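Protein secretion chaperonin CsaA (Picrophilus torridus, PDB 5ZDI) probably binds tRNA through an OB-type domain of the CsaA family and probably acts as a protein secretion chaperone. Local coordinates at residues 60-65 and 99-104; 81-86 and 92-97. All blocks are in the same frame, centred on the assembly; numbering follows the deposited sequence. Where two conformers were deposited one is given.

Interaction 1: 60-65 and 99-104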
loop_
_atom_site.group_PDB
_atom_site.type_symbol
_atom_site.label_atom_id
_atom_site.label_comp_id
_atom_site.label_asym_id
_atom_site.label_seq_id
_atom_site.Cartn_x
_atom_site.Cartn_y
_atom_site.Cartn_z
ATOM N N ASN A 60 -1.187 10.476 14.871
ATOM C CA ASN A 60 -2.399 9.736 14.665
ATOM C C ASN A 60 -2.870 9.488 13.248
ATOM O O ASN A 60 -4.033 9.123 13.005
ATOM C CB ASN A 60 -3.520 10.253 15.640
ATOM C CG ASN A 60 -3.170 9.880 17.097
ATOM O OD1 ASN A 60 -2.833 8.663 17.368
ATOM N ND2 ASN A 60 -3.130 10.884 18.011
ATOM N N LYS A 61 -1.944 9.573 12.287
ATOM C CA LYS A 61 -2.224 9.157 10.926
ATOM C C LYS A 61 -2.065 7.647 10.727
ATOM O O LYS A 61 -1.032 7.071 11.151
ATOM C CB LYS A 61 -1.274 9.912 9.973
ATOM C CG LYS A 61 -1.691 9.859 8.530
ATOM C CD LYS A 61 -0.610 10.471 7.679
ATOM C CE LYS A 61 -0.746 10.229 6.146
ATOM N NZ LYS A 61 -1.999 10.632 5.634
ATOM N N LYS A 62 -3.057 6.999 10.084
ATOM C CA LYS A 62 -2.954 5.564 9.730
ATOM C C LYS A 62 -2.102 5.412 8.487
ATOM O O LYS A 62 -2.295 6.111 7.465
ATOM C CB LYS A 62 -4.324 4.915 9.507
ATOM C CG LYS A 62 -5.124 4.903 10.758
ATOM C CD LYS A 62 -6.505 4.336 10.503
ATOM C CE LYS A 62 -7.291 4.469 11.799
ATOM N NZ LYS A 62 -8.706 4.024 11.499
ATOM N N ILE A 63 -1.087 4.617 8.622
ATOM C CA ILE A 63 -0.124 4.386 7.541
ATOM C C ILE A 63 -0.074 2.862 7.248
ATOM O O ILE A 63 -0.714 2.057 7.945
ATOM C CB ILE A 63 1.277 4.928 7.922
ATOM C CG1 ILE A 63 1.859 4.380 9.217
ATOM C CG2 ILE A 63 1.240 6.436 8.051
ATOM C CD1 ILE A 63 2.315 2.945 9.117
ATOM N N ILE A 64 0.691 2.514 6.210
ATOM C CA ILE A 64 0.907 1.185 5.831
ATOM C C ILE A 64 2.368 0.866 5.826
ATOM O O ILE A 64 3.173 1.626 5.322
ATOM C CB ILE A 64 0.348 1.035 4.344
ATOM C CG1 ILE A 64 -1.097 1.524 4.237
ATOM C CG2 ILE A 64 0.432 -0.369 3.809
ATOM C CD1 ILE A 64 -2.098 0.750 5.099
ATOM N N ALA A 65 2.744 -0.304 6.388
ATOM C CA ALA A 65 4.151 -0.666 6.490
ATOM C C ALA A 65 4.415 -2.147 6.327
ATOM O O ALA A 65 3.590 -2.992 6.703
ATOM C CB ALA A 65 4.705 -0.191 7.819
ATOM N N GLY A 99 -9.973 2.701 5.868
ATOM C CA GLY A 99 -10.381 2.455 7.215
ATOM C C GLY A 99 -9.620 1.252 7.706
ATOM O O GLY A 99 -8.879 0.609 6.968
ATOM N N GLY A 100 -9.736 0.966 9.010
ATOM C CA GLY A 100 -9.033 -0.172 9.571
ATOM C C GLY A 100 -8.329 0.158 10.875
ATOM O O GLY A 100 -8.262 1.291 11.291
ATOM N N GLU A 101 -7.935 -0.901 11.549
ATOM C CA GLU A 101 -7.261 -0.761 12.815
ATOM C C GLU A 101 -5.803 -1.152 12.702
ATOM O O GLU A 101 -5.433 -1.991 11.924
ATOM C CB GLU A 101 -8.017 -1.536 13.908
ATOM C CG GLU A 101 -9.438 -0.994 14.238
ATOM C CD GLU A 101 -9.445 0.486 14.699
ATOM O OE1 GLU A 101 -8.444 0.985 15.268
ATOM O OE2 GLU A 101 -10.413 1.229 14.393
ATOM N N PRO A 102 -4.949 -0.580 13.562
ATOM C CA PRO A 102 -3.554 -1.046 13.629
ATOM C C PRO A 102 -3.381 -2.553 13.798
ATOM O O PRO A 102 -4.112 -3.155 14.630
ATOM C CB PRO A 102 -3.043 -0.263 14.839
ATOM C CG PRO A 102 -3.789 0.978 14.850
ATOM C CD PRO A 102 -5.192 0.544 14.466
ATOM N N GLY A 103 -2.552 -3.186 12.948
ATOM C CA GLY A 103 -2.375 -4.651 12.879
ATOM C C GLY A 103 -3.226 -5.313 11.827
ATOM O O GLY A 103 -2.906 -6.463 11.448
ATOM N N ASP A 104 -4.183 -4.576 11.258
ATOM C CA ASP A 104 -4.929 -5.155 10.110
ATOM C C ASP A 104 -3.972 -5.416 8.963
ATOM O O ASP A 104 -3.035 -4.622 8.697
ATOM C CB ASP A 104 -6.101 -4.296 9.669
ATOM C CG ASP A 104 -7.285 -4.379 10.627
ATOM O OD1 ASP A 104 -7.235 -5.283 11.536
ATOM O OD2 ASP A 104 -8.183 -3.507 10.466
HETATM O O HOH W 1 -9.740 4.179 14.144
#
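Lys62, at the start of strand 62-66, reaches the loop 99-104 and ends on the carbonyl of Gly100. Its CB points toward the loop and rests near the ring of Pro97. CG lies anti to the carbonyl carbon (chi1 -65°), and from there the chain runs out fully extended, laying its last carbons alongside one oxygen. CD passes 3.6 Å from Gly100 O and CE 3.4 Å from the same Gly100 O. NZ then donates a hydrogen bond of 2.8 Å to Gly100 O, in the carbonyl plane and with a C=O...N angle of 160°. The ammonium also gives a 2.8 Å bond from NZ to water 1. That water donates in turn to Glu101 OE2, so lysine and carboxylate are linked through solvent: Lys62 NZ and Glu101 OE2 stay 4.4 Å apart, beyond a salt bridge. A methionine in place of Lys62 would probably leave Gly100 O without this donor and Glu101 without its nearby positive charge. The loop also braces itself, and Arg13 bonds to Gly103 O. Glu101 N donates to Asp104 OD2 from above the carboxylate plane (2.8 Å), and Asp104 N returns a bond to Glu101 O. The second bond closes a type II beta turn, with Gly103 in its third position. The arrangement is a surface lysine tying a strand to a turn-bearing loop at the surface of an OB-type beta domain.

Interaction 2: 81-86 and 92-97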
loop_
_atom_site.group_PDB
_atom_site.type_symbol
_atom_site.label_atom_id
_atom_site.label_comp_id
_atom_site.label_asym_id
_atom_site.label_seq_id
_atom_site.Cartn_x
_atom_site.Cartn_y
_atom_site.Cartn_z
ATOM N N VAL A 81 10.569 -0.989 10.581
ATOM C CA VAL A 81 9.521 -1.192 9.516
ATOM C C VAL A 81 9.731 -0.153 8.403
ATOM O O VAL A 81 10.349 0.883 8.624
ATOM C CB VAL A 81 8.080 -1.037 10.043
ATOM C CG1 VAL A 81 7.761 -2.081 11.109
ATOM C CG2 VAL A 81 7.821 0.366 10.585
ATOM N N LEU A 82 9.165 -0.453 7.233
ATOM C CA LEU A 82 9.225 0.435 6.061
ATOM C C LEU A 82 7.815 0.970 5.870
ATOM O O LEU A 82 6.893 0.167 5.555
ATOM C CB LEU A 82 9.627 -0.336 4.806
ATOM C CG LEU A 82 9.637 0.449 3.463
ATOM C CD1 LEU A 82 10.685 1.547 3.499
ATOM C CD2 LEU A 82 9.666 -0.480 2.290
ATOM N N VAL A 83 7.675 2.272 5.974
ATOM C CA VAL A 83 6.422 2.946 5.750
ATOM C C VAL A 83 6.264 3.174 4.230
ATOM O O VAL A 83 7.210 3.619 3.593
ATOM C CB VAL A 83 6.358 4.246 6.489
ATOM C CG1 VAL A 83 5.011 4.968 6.231
ATOM C CG2 VAL A 83 6.451 3.963 7.960
ATOM N N LEU A 84 5.102 2.839 3.664
ATOM C CA LEU A 84 4.953 2.842 2.192
ATOM C C LEU A 84 4.439 4.153 1.748
ATOM O O LEU A 84 3.426 4.672 2.302
ATOM C CB LEU A 84 4.005 1.758 1.725
ATOM C CG LEU A 84 4.600 0.369 2.107
ATOM C CD1 LEU A 84 3.654 -0.652 1.516
ATOM C CD2 LEU A 84 6.029 0.231 1.679
ATOM N N GLY A 85 5.073 4.667 0.720
ATOM C CA GLY A 85 4.532 5.861 0.085
ATOM C C GLY A 85 4.860 5.872 -1.390
ATOM O O GLY A 85 5.765 5.199 -1.778
ATOM N N ALA A 86 4.106 6.650 -2.163
ATOM C CA ALA A 86 4.311 6.833 -3.576
ATOM C C ALA A 86 5.331 7.934 -3.812
ATOM O O ALA A 86 5.301 8.969 -3.185
ATOM C CB ALA A 86 3.019 7.153 -4.235
ATOM N N VAL A 92 7.191 12.395 -1.581
ATOM C CA VAL A 92 6.642 11.155 -1.114
ATOM C C VAL A 92 5.242 11.429 -0.544
ATOM O O VAL A 92 5.080 12.219 0.345
ATOM C CB VAL A 92 7.547 10.511 -0.091
ATOM C CG1 VAL A 92 6.925 9.227 0.495
ATOM C CG2 VAL A 92 8.906 10.134 -0.731
ATOM N N LYS A 93 4.250 10.646 -0.994
ATOM C CA LYS A 93 2.884 10.765 -0.501
ATOM C C LYS A 93 2.531 9.417 0.118
ATOM O O LYS A 93 2.428 8.389 -0.579
ATOM C CB LYS A 93 1.947 11.078 -1.636
ATOM C CG LYS A 93 2.203 12.432 -2.257
ATOM C CD LYS A 93 1.688 13.597 -1.371
ATOM C CE LYS A 93 1.900 14.901 -2.117
ATOM N NZ LYS A 93 1.495 16.060 -1.351
ATOM N N LEU A 94 2.318 9.436 1.417
ATOM C CA LEU A 94 1.951 8.216 2.154
ATOM C C LEU A 94 0.732 7.513 1.578
ATOM O O LEU A 94 -0.272 8.147 1.185
ATOM C CB LEU A 94 1.674 8.484 3.631
ATOM C CG LEU A 94 2.942 8.974 4.375
ATOM C CD1 LEU A 94 2.526 9.537 5.734
ATOM C CD2 LEU A 94 4.001 7.848 4.447
ATOM N N LEU A 95 0.750 6.198 1.729
ATOM C CA LEU A 95 -0.402 5.355 1.561
ATOM C C LEU A 95 -1.226 5.326 2.830
ATOM O O LEU A 95 -0.637 5.292 3.965
ATOM C CB LEU A 95 0.033 3.930 1.237
ATOM C CG LEU A 95 0.901 3.702 0.044
ATOM C CD1 LEU A 95 0.887 2.219 -0.359
ATOM C CD2 LEU A 95 0.583 4.517 -1.144
ATOM N N THR A 96 -2.571 5.427 2.694
ATOM C CA THR A 96 -3.439 5.342 3.845
ATOM C C THR A 96 -4.580 4.351 3.541
ATOM O O THR A 96 -5.051 4.286 2.371
ATOM C CB THR A 96 -3.996 6.754 4.188
ATOM O OG1 THR A 96 -5.097 7.074 3.364
ATOM C CG2 THR A 96 -2.857 7.896 4.016
ATOM N N PRO A 97 -5.060 3.589 4.547
ATOM C CA PRO A 97 -6.216 2.781 4.280
ATOM C C PRO A 97 -7.484 3.573 4.404
ATOM O O PRO A 97 -7.562 4.482 5.216
ATOM C CB PRO A 97 -6.159 1.706 5.389
ATOM C CG PRO A 97 -5.596 2.449 6.548
ATOM C CD PRO A 97 -4.633 3.402 5.960
HETATM O O HOH W 2 1.840 4.575 4.611
#
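Gly85 and Ala86 sit closely against Val92, Lys93 and Leu94 in the hairpin of strands 77-88 and 91-97. Ala86 and Lys93 form an antiparallel hydrogen-bonded pair: Ala86 N to Lys93 O is 2.9 Å and Lys93 N to Ala86 O is 3.0 Å. Gly85 faces Leu94 as a non-hydrogen-bonded pair, with the two CA atoms only 4.1 Å apart. A side chain on Gly85 would run into Val92 CG1. Leu95 N gives a nearly straight bond (173°) to Leu84 O. Two apolar contacts add to the backbone bonds. Val83 CG1, anti to the backbone N (chi1 180°), meets Leu94 CD2 at 3.5 Å, and Leu84 CB rests against Leu95 CD1 at 3.8 Å. The pairing gives way beyond Leu95. There water 2 bridges Leu84 O and Leu95 O, while Leu95, Thr96 and Pro97 pair antiparallel with a strand of the second subunit. Toward the hairpin turn the Lys93 side chain leads away to a salt bridge with Asp90 and to a bound glycerol, probably from the crystallisation liquor. The chemistry implies a hairpin fixed by backbone bonds and aliphatic packing, whose second strand also carries the sheet into the dimer partner.

Overall arrangement
Interaction 2 is the buried contact and lies nearer the middle of the chain. Interaction 1 is at the surface. They meet on one antiparallel sheet, where strands 62-66 and 77-88 are neighbours: Ile64 O and Leu84 N, 2.8 Å apart, are probably hydrogen-bonded. Lys61, just before strand 62-66, also packs on Leu94 and Thr96. The chemistry follows the place. Interaction 2 joins strands close in sequence by main-chain bonds and aliphatic side chains. Interaction 1 brings together more distant segments by one charged side chain and a water. Both reach the second subunit: Lys61 of interaction 1 forms a salt bridge with Asp98 of that chain, and Leu95 of interaction 2 packs on its Ile64.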